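Local atomic coordinates of ribose-phosphate pyrophosphokinase (Thermus thermophilus, PDB entry 7PN0), a protein that catalyses the transfer of a pyrophosphoryl group from ATP to ribose 5-phosphate, giving phosphoribosyl pyrophosphate and AMP. Residues L14-A17 / I18-L22; T107-L110 / I111-L115. One frame throughout, in Å; residues are numbered along the deposited sequence.

Interaction 1 of 2, residues L14-A17 / I18-L22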
ATOM      1  N   LEU A  14       9.655 -21.923  26.084  1.00 15.42           N
ATOM      2  CA  LEU A  14       9.939 -20.488  26.307  1.00 14.89           C
ATOM      3  C   LEU A  14       8.623 -19.724  26.378  1.00 14.10           C
ATOM      4  O   LEU A  14       8.503 -18.871  27.264  1.00 14.91           O
ATOM      5  CB  LEU A  14      10.833 -19.912  25.200  1.00 15.39           C
ATOM      6  CG  LEU A  14      11.155 -18.435  25.337  1.00 15.65           C
ATOM      7  CD1 LEU A  14      11.990 -18.162  26.577  1.00 16.80           C
ATOM      8  CD2 LEU A  14      11.913 -17.960  24.104  1.00 16.67           C
ATOM      9  N   ALA A  15       7.692 -19.975  25.459  1.00 14.44           N
ATOM     10  CA  ALA A  15       6.393 -19.252  25.424  1.00 15.33           C
ATOM     11  C   ALA A  15       5.670 -19.479  26.757  1.00 16.90           C
ATOM     12  O   ALA A  15       5.120 -18.529  27.327  1.00 16.86           O
ATOM     13  CB  ALA A  15       5.544 -19.691  24.283  1.00 15.90           C
ATOM     14  N   GLN A  16       5.681 -20.719  27.216  1.00 17.84           N
ATOM     15  CA  GLN A  16       5.023 -21.123  28.477  1.00 20.31           C
ATOM     16  C   GLN A  16       5.681 -20.387  29.642  1.00 19.34           C
ATOM     17  O   GLN A  16       4.951 -19.870  30.496  1.00 17.06           O
ATOM     18  CB  GLN A  16       5.111 -22.646  28.614  1.00 24.53           C
ATOM     19  CG  GLN A  16       4.337 -23.184  29.805  1.00 29.49           C
ATOM     20  CD  GLN A  16       2.850 -23.049  29.595  1.00 32.37           C
ATOM     21  OE1 GLN A  16       2.281 -23.638  28.674  1.00 33.93           O
ATOM     22  NE2 GLN A  16       2.215 -22.272  30.458  1.00 33.11           N
ATOM     23  N   ALA A  17       7.007 -20.276  29.648  1.00 18.64           N
ATOM     24  CA  ALA A  17       7.737 -19.629  30.761  1.00 20.85           C
ATOM     25  C   ALA A  17       7.451 -18.113  30.747  1.00 19.53           C
ATOM     26  O   ALA A  17       7.292 -17.499  31.810  1.00 18.84           O
ATOM     27  CB  ALA A  17       9.212 -19.957  30.669  1.00 21.49           C
ATOM     28  N   ILE A  18       7.387 -17.519  29.557  1.00 19.17           N
ATOM     29  CA  ILE A  18       7.004 -16.093  29.404  1.00 16.74           C
ATOM     30  C   ILE A  18       5.599 -15.876  29.991  1.00 16.21           C
ATOM     31  O   ILE A  18       5.452 -14.937  30.800  1.00 18.36           O
ATOM     32  CB  ILE A  18       7.095 -15.663  27.933  1.00 15.86           C
ATOM     33  CG1 ILE A  18       8.549 -15.673  27.437  1.00 16.18           C
ATOM     34  CG2 ILE A  18       6.436 -14.307  27.803  1.00 14.61           C
ATOM     35  CD1 ILE A  18       8.727 -15.541  25.933  1.00 16.14           C
ATOM     36  N   ALA A  19       4.588 -16.651  29.580  1.00 16.05           N
ATOM     37  CA  ALA A  19       3.203 -16.514  30.089  1.00 16.33           C
ATOM     38  C   ALA A  19       3.195 -16.620  31.629  1.00 19.23           C
ATOM     39  O   ALA A  19       2.548 -15.806  32.295  1.00 17.44           O
ATOM     40  CB  ALA A  19       2.317 -17.568  29.517  1.00 15.39           C
ATOM     41  N   GLU A  20       3.867 -17.642  32.153  1.00 22.40           N
ATOM     42  CA  GLU A  20       3.921 -17.919  33.612  1.00 24.31           C
ATOM     43  C   GLU A  20       4.539 -16.718  34.327  1.00 21.82           C
ATOM     44  O   GLU A  20       3.922 -16.283  35.312  1.00 19.90           O
ATOM     45  CB  GLU A  20       4.613 -19.265  33.844  1.00 28.92           C
ATOM     46  CG  GLU A  20       3.702 -20.441  33.508  1.00 34.37           C
ATOM     47  CD  GLU A  20       4.318 -21.840  33.440  1.00 44.43           C
ATOM     48  OE1 GLU A  20       3.558 -22.800  33.141  1.00 47.84           O
ATOM     49  OE2 GLU A  20       5.553 -21.991  33.696  1.00 56.83           O
ATOM     50  N   ALA A  21       5.608 -16.118  33.781  1.00 20.31           N
ATOM     51  CA  ALA A  21       6.296 -14.950  34.354  1.00 19.84           C
ATOM     52  C   ALA A  21       5.344 -13.751  34.310  1.00 23.44           C
ATOM     53  O   ALA A  21       5.467 -12.913  35.187  1.00 21.24           O
ATOM     54  CB  ALA A  21       7.593 -14.662  33.645  1.00 21.42           C
ATOM     55  N   LEU A  22       4.375 -13.711  33.381  1.00 22.47           N
ATOM     56  CA  LEU A  22       3.357 -12.610  33.325  1.00 22.15           C
ATOM     57  C   LEU A  22       2.187 -12.938  34.274  1.00 23.95           C
ATOM     58  O   LEU A  22       1.303 -12.131  34.366  1.00 23.27           O
ATOM     59  CB  LEU A  22       2.845 -12.474  31.878  1.00 22.42           C
ATOM     60  CG  LEU A  22       3.840 -11.943  30.841  1.00 22.60           C
ATOM     61  CD1 LEU A  22       3.359 -12.235  29.447  1.00 23.00           C
ATOM     62  CD2 LEU A  22       4.057 -10.465  31.014  1.00 21.89           C
TER

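Interaction 2 of 2, residues T107-L110 / I111-L115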
ATOM      1  N   THR A 107      17.019 -12.090   2.324  1.00 11.18           N
ATOM      2  CA  THR A 107      15.879 -12.823   2.920  1.00 11.77           C
ATOM      3  C   THR A 107      15.386 -12.193   4.232  1.00 10.23           C
ATOM      4  O   THR A 107      14.184 -12.299   4.470  1.00 10.93           O
ATOM      5  CB  THR A 107      16.192 -14.302   3.088  1.00 11.44           C
ATOM      6  OG1 THR A 107      17.024 -14.661   1.987  1.00 12.63           O
ATOM      7  CG2 THR A 107      14.902 -15.071   3.101  1.00 12.06           C
ATOM      8  N   ALA A 108      16.227 -11.513   5.017  1.00  9.70           N
ATOM      9  CA  ALA A 108      15.778 -10.830   6.254  1.00 10.69           C
ATOM     10  C   ALA A 108      14.758  -9.744   5.891  1.00 11.35           C
ATOM     11  O   ALA A 108      13.738  -9.636   6.562  1.00 10.22           O
ATOM     12  CB  ALA A 108      16.974 -10.269   6.978  1.00 10.51           C
ATOM     13  N   ARG A 109      14.970  -9.048   4.768  1.00 10.47           N
ATOM     14  CA  ARG A 109      14.027  -7.984   4.357  1.00 11.40           C
ATOM     15  C   ARG A 109      12.763  -8.630   3.809  1.00 10.89           C
ATOM     16  O   ARG A 109      11.650  -8.182   4.113  1.00 10.79           O
ATOM     17  CB  ARG A 109      14.708  -7.039   3.357  1.00 11.17           C
ATOM     18  CG  ARG A 109      13.729  -6.134   2.614  1.00 11.56           C
ATOM     19  CD  ARG A 109      13.036  -5.173   3.545  1.00 11.87           C
ATOM     20  NE  ARG A 109      11.965  -4.479   2.890  1.00 12.89           N
ATOM     21  CZ  ARG A 109      11.983  -3.213   2.480  1.00 14.88           C
ATOM     22  NH1 ARG A 109      10.904  -2.671   1.923  1.00 14.76           N
ATOM     23  NH2 ARG A 109      13.071  -2.484   2.645  1.00 14.14           N
ATOM     24  N   LEU A 110      12.913  -9.669   3.001  1.00 10.78           N
ATOM     25  CA  LEU A 110      11.727 -10.338   2.434  1.00 10.95           C
ATOM     26  C   LEU A 110      10.848 -10.798   3.591  1.00 11.36           C
ATOM     27  O   LEU A 110       9.602 -10.598   3.541  1.00 11.94           O
ATOM     28  CB  LEU A 110      12.147 -11.543   1.587  1.00 11.33           C
ATOM     29  CG  LEU A 110      10.998 -12.442   1.195  1.00 11.81           C
ATOM     30  CD1 LEU A 110      10.038 -11.728   0.289  1.00 12.52           C
ATOM     31  CD2 LEU A 110      11.530 -13.724   0.548  1.00 12.71           C
ATOM     32  N   ILE A 111      11.441 -11.405   4.606  1.00 11.73           N
ATOM     33  CA  ILE A 111      10.620 -11.951   5.720  1.00 11.43           C
ATOM     34  C   ILE A 111       9.967 -10.780   6.482  1.00 11.18           C
ATOM     35  O   ILE A 111       8.823 -10.913   6.935  1.00 11.00           O
ATOM     36  CB  ILE A 111      11.441 -12.905   6.603  1.00 12.27           C
ATOM     37  CG1 ILE A 111      11.752 -14.213   5.866  1.00 12.46           C
ATOM     38  CG2 ILE A 111      10.676 -13.172   7.852  1.00 12.58           C
ATOM     39  CD1 ILE A 111      12.797 -15.049   6.551  1.00 13.23           C
ATOM     40  N   ALA A 112      10.672  -9.671   6.674  1.00 10.81           N
ATOM     41  CA  ALA A 112      10.033  -8.499   7.306  1.00 11.23           C
ATOM     42  C   ALA A 112       8.760  -8.140   6.543  1.00 10.94           C
ATOM     43  O   ALA A 112       7.707  -7.864   7.185  1.00 10.99           O
ATOM     44  CB  ALA A 112      11.002  -7.364   7.415  1.00 11.21           C
ATOM     45  N   ASP A 113       8.855  -8.025   5.223  1.00 12.47           N
ATOM     46  CA  ASP A 113       7.706  -7.673   4.339  1.00 12.70           C
ATOM     47  C   ASP A 113       6.617  -8.740   4.474  1.00 12.86           C
ATOM     48  O   ASP A 113       5.439  -8.354   4.581  1.00 12.84           O
ATOM     49  CB  ASP A 113       8.194  -7.406   2.928  1.00 14.70           C
ATOM     50  CG  ASP A 113       8.951  -6.084   2.798  1.00 13.69           C
ATOM     51  OD1 ASP A 113       8.616  -5.131   3.527  1.00 16.46           O
ATOM     52  OD2 ASP A 113       9.857  -6.024   2.002  1.00 16.26           O
ATOM     53  N   LEU A 114       6.977 -10.026   4.489  1.00 12.53           N
ATOM     54  CA  LEU A 114       5.956 -11.088   4.620  1.00 11.23           C
ATOM     55  C   LEU A 114       5.246 -10.951   5.987  1.00 11.13           C
ATOM     56  O   LEU A 114       4.050 -11.145   6.022  1.00 10.18           O
ATOM     57  CB  LEU A 114       6.617 -12.456   4.510  1.00 11.03           C
ATOM     58  CG  LEU A 114       7.330 -12.779   3.190  1.00 11.24           C
ATOM     59  CD1 LEU A 114       7.880 -14.166   3.194  1.00 11.91           C
ATOM     60  CD2 LEU A 114       6.418 -12.589   2.012  1.00 11.43           C
ATOM     61  N   LEU A 115       5.981 -10.718   7.073  1.00 10.89           N
ATOM     62  CA  LEU A 115       5.358 -10.564   8.426  1.00 12.38           C
ATOM     63  C   LEU A 115       4.399  -9.374   8.380  1.00 11.28           C
ATOM     64  O   LEU A 115       3.280  -9.485   8.883  1.00 11.24           O
ATOM     65  CB  LEU A 115       6.438 -10.361   9.484  1.00 12.41           C
ATOM     66  CG  LEU A 115       7.181 -11.629   9.870  1.00 13.86           C
ATOM     67  CD1 LEU A 115       8.492 -11.313  10.536  1.00 13.81           C
ATOM     68  CD2 LEU A 115       6.272 -12.504  10.757  1.00 16.29           C
TER

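Interaction 1 of 2, residues L14-A17 / I18-L22
The backbone oxygen of Leu-14 accepts a fairly straight hydrogen bond from the amide N of Ile-18 at 2.9 Å. The side chain of Ile-18 leans over the same oxygen. Its CG1 is 3.2 Å from Leu-14 O, because the first torsion (chi1 -67°) sets CG1 beside its own backbone N. CD1 of Ile-18 reaches back toward the N-terminal end of the helix and meets CG of Leu-14 at 3.8 Å, the two aliphatic chains slanting across each other. One residue on, Ala-19 N bonds to Ala-15 O at 3.0 Å, and Glu-20 N and Ala-21 N bond to the oxygens of Gln-16 and Ala-17. These i to i+4 bonds are those of a regular alpha helix, the first of the N-terminal PRTase-like domain. Its apolar side rests on strand 3-7, where Ile-18 and Ala-19 touch Ile-5, and on helix 287-299, where Ile-18 touches Phe-290. Another side of the helix carries a polar pair. Gln-16 bends at chi2 (70°), which turns its amide along the helix toward Glu-20, one turn later. NE2 of Gln-16 gives a weak hydrogen bond of 3.0 Å to OE1 of Glu-20, well off straight. The amide and carboxylate planes lie 44° apart. Glu-20 is extended beyond CG, and that CG lies 3.3 Å from Gln-16 O. Gln-16 also touches Leu-26 in the following loop.

Interaction 2 of 2, residues T107-L110 / I111-L115
The guanidinium of Arg-109 meets the carboxylate of Asp-113 at its edge, with the two planes 70° apart. NE of Arg-109 donates to OD2 of Asp-113 at 2.8 Å, and the N-H...O angle of 164° makes this a nearly straight salt-bridge bond. OD2 lies close to the guanidinium plane. NE meets OD2 on its syn side, but tilted out of the carboxylate plane. The chain of Arg-109 is bent at chi2 (65°), which turns NE along the helix toward the next turn. A second tie joins the same residues, as Asp-113 N bonds to Arg-109 O at 3.0 Å. The far end of the guanidinium reaches a third subunit, where NH2 bonds to the oxygen of Gly-135 of that chain. On another side of the helix, Leu-110 and Leu-114 slant past each other. CG of Leu-114 sits 3.2 Å from Leu-110 O, and CD1 of Leu-114 is 4.1 Å from CG of Leu-110. Near the start, CD1 of Ile-111 touches CG2 of Thr-107 at 4.0 Å, while Ile-111 N bonds to Thr-107 O. Thr-107, Leu-110 and Ile-111 also pack on Met-71 or Met-67 of a second subunit. The side chain of Thr-107 is about 6 Å from a bound ADP. The helix lies in the crossover connection of a beta-alpha-beta unit, between parallel strands 83-88 and 122-126 of the N-terminal PRTase-like domain.

From the N terminus, strand 3-7 leads into helix 12-21, which holds interaction 1. The chain then runs through strands 29-33, 39-43 and 51-55, helix 62-78 and strand 83-88 before entering helix 107-118, which holds interaction 2. The contacts follow in series, neither nested nor crossed. Each joins successive turns of one helix, and neither closes a long loop. The centres of interactions 1 and 2 are 27 Å apart, and the two do not touch. Interaction 1 lies where strand 3-7, the outermost of the parallel sheet within this chain, meets the C-terminal helix 287-299. Interaction 2 links the middle of that sheet, through helix 62-78, to the subunit interfaces.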